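Local atomic coordinates of protein of unknown function with ferredoxin-like fold (PDB entry 3BM7), a protein that is of unknown function but has a ferredoxin-like fold and probably acts as a monooxygenase of the antibiotic biosynthesis (ABM) family. Residues E38-D43 with A96-T101. Sequence-based numbering, arbitrary orientation.
Sequences EKVFLD and AAMGPT
V40 and F41 meet A97 and M98 where helices 34-51 and 89-98 of a ferredoxin-like fold pack against each other. Helix 34-51 supplies the first pair. Residues A97 and M98 of helix 89-98 supply the second. A short 3-10 turn, 99-101, then leads to strand 102-113. M98 is selenomethionine, so SE stands in place of sulfur.

The aromatic contact is of the Met-aromatic kind. M98 has two conformers, and the contact depends on one of them. In that conformer M98 SE sits at the edge of the F41 ring, 3.7 Å from F41 CD2. M98 SE lies 5.0 Å from the F41 ring centroid and 75° off the ring normal, so SE approaches the edge and not the face. F41 is buried, and M98 also touches F37, one turn before F41.

The remaining contacts are aliphatic. V40 CG1, anti to the backbone N (chi1 174°), makes the closest approach to A97. V40 CG1 packs 3.9 Å from A97 CB and, in the same M98 conformer, 3.8 Å from M98 SE. V40 thus touches both A97 and M98. No hydrogen bond crosses between the two segments.

Polar bonds instead shape the turn after M98. T101 N bonds to M98 O at 3.0 Å, within the 3-10 turn. T101 also pairs through its backbone with Q30. A second bond reaches the same carbonyl: T101 OG1 donates to M98 O at 2.7 Å, in the carbonyl plane and on a lone pair, with a C=O...OG1 angle of 137°.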
loop_
_atom_site.group_PDB
_atom_site.type_symbol
_atom_site.label_atom_id
_atom_site.label_comp_id
_atom_site.label_asym_id
_atom_site.label_seq_id
_atom_site.Cartn_x
_atom_site.Cartn_y
_atom_site.Cartn_z
ATOM N N GLU A 38 9.833 12.308 9.989
ATOM C CA GLU A 38 9.147 11.168 10.600
ATOM C C GLU A 38 8.351 11.543 11.848
ATOM O O GLU A 38 7.253 11.043 12.075
ATOM C CB GLU A 38 10.093 9.990 10.896
ATOM C CG GLU A 38 10.637 9.348 9.620
ATOM C CD GLU A 38 11.510 8.143 9.859
ATOM O OE1 GLU A 38 11.508 7.640 10.997
ATOM O OE2 GLU A 38 12.216 7.726 8.914
ATOM N N LYS A 39 8.899 12.442 12.661
ATOM C CA LYS A 39 8.160 12.889 13.836
ATOM C C LYS A 39 6.852 13.573 13.487
ATOM O O LYS A 39 5.822 13.263 14.092
ATOM C CB LYS A 39 9.031 13.822 14.696
ATOM C CG LYS A 39 8.339 14.233 15.992
ATOM N N VAL A 40 6.874 14.481 12.507
ATOM C CA VAL A 40 5.659 15.160 12.087
ATOM C C VAL A 40 4.697 14.153 11.466
ATOM O O VAL A 40 3.499 14.158 11.762
ATOM C CB VAL A 40 5.955 16.242 11.067
ATOM C CG1 VAL A 40 4.650 16.856 10.527
ATOM C CG2 VAL A 40 6.868 17.318 11.693
ATOM N N PHE A 41 5.216 13.286 10.595
ATOM C CA PHE A 41 4.343 12.330 9.958
ATOM C C PHE A 41 3.686 11.360 10.957
ATOM O O PHE A 41 2.500 11.059 10.847
ATOM C CB PHE A 41 5.034 11.536 8.844
ATOM C CG PHE A 41 4.036 10.895 7.929
ATOM C CD1 PHE A 41 3.408 9.724 8.283
ATOM C CD2 PHE A 41 3.632 11.543 6.793
ATOM C CE1 PHE A 41 2.412 9.199 7.460
ATOM C CE2 PHE A 41 2.655 11.001 5.970
ATOM C CZ PHE A 41 2.067 9.839 6.332
ATOM N N LEU A 42 4.457 10.838 11.891
ATOM C CA LEU A 42 3.871 9.893 12.849
ATOM C C LEU A 42 2.832 10.537 13.750
ATOM O O LEU A 42 1.856 9.911 14.129
ATOM C CB LEU A 42 4.953 9.178 13.647
ATOM C CG LEU A 42 5.806 8.188 12.854
ATOM C CD1 LEU A 42 6.941 7.645 13.695
ATOM C CD2 LEU A 42 4.917 7.037 12.292
ATOM N N ASP A 43 3.052 11.798 14.093
ATOM C CA ASP A 43 2.083 12.544 14.861
ATOM C C ASP A 43 0.788 12.701 14.043
ATOM O O ASP A 43 -0.307 12.531 14.570
ATOM C CB ASP A 43 2.683 13.892 15.237
ATOM C CG ASP A 43 1.712 14.772 15.948
ATOM O OD1 ASP A 43 1.629 14.684 17.181
ATOM O OD2 ASP A 43 1.039 15.563 15.270
ATOM N N ALA A 96 2.046 21.706 6.246
ATOM C CA ALA A 96 2.865 22.924 6.405
ATOM C C ALA A 96 4.178 22.657 7.144
ATOM O O ALA A 96 5.224 23.245 6.817
ATOM C CB ALA A 96 2.058 24.003 7.155
ATOM N N ALA A 97 4.119 21.781 8.148
ATOM C CA ALA A 97 5.294 21.428 8.951
ATOM C C ALA A 97 6.272 20.537 8.152
ATOM O O ALA A 97 7.486 20.656 8.320
ATOM C CB ALA A 97 4.867 20.747 10.270
HETATM N N MSE A 98 5.763 19.670 7.286
HETATM C CA MSE A 98 6.623 18.737 6.534
HETATM C C MSE A 98 7.141 19.247 5.218
HETATM O O MSE A 98 8.118 18.712 4.697
HETATM C CB MSE A 98 5.894 17.423 6.260
HETATM C CG MSE A 98 5.607 16.686 7.490
HETATM SE SE MSE A 98 4.637 15.067 7.137
HETATM C CE MSE A 98 4.004 15.391 5.219
ATOM N N GLY A 99 6.482 20.248 4.637
ATOM C CA GLY A 99 6.958 20.824 3.389
ATOM C C GLY A 99 8.443 21.142 3.381
ATOM O O GLY A 99 9.132 20.752 2.459
ATOM N N PRO A 100 8.935 21.873 4.398
ATOM C CA PRO A 100 10.347 22.246 4.401
ATOM C C PRO A 100 11.331 21.103 4.478
ATOM O O PRO A 100 12.519 21.328 4.219
ATOM C CB PRO A 100 10.479 23.166 5.633
ATOM C CG PRO A 100 9.108 23.570 5.959
ATOM C CD PRO A 100 8.199 22.498 5.510
ATOM N N THR A 101 10.860 19.889 4.829
ATOM C CA THR A 101 11.732 18.710 4.845
ATOM C C THR A 101 11.866 18.041 3.478
ATOM O O THR A 101 12.647 17.118 3.324
ATOM C CB THR A 101 11.297 17.628 5.877
ATOM O OG1 THR A 101 10.083 16.984 5.450
ATOM C CG2 THR A 101 11.121 18.225 7.268
#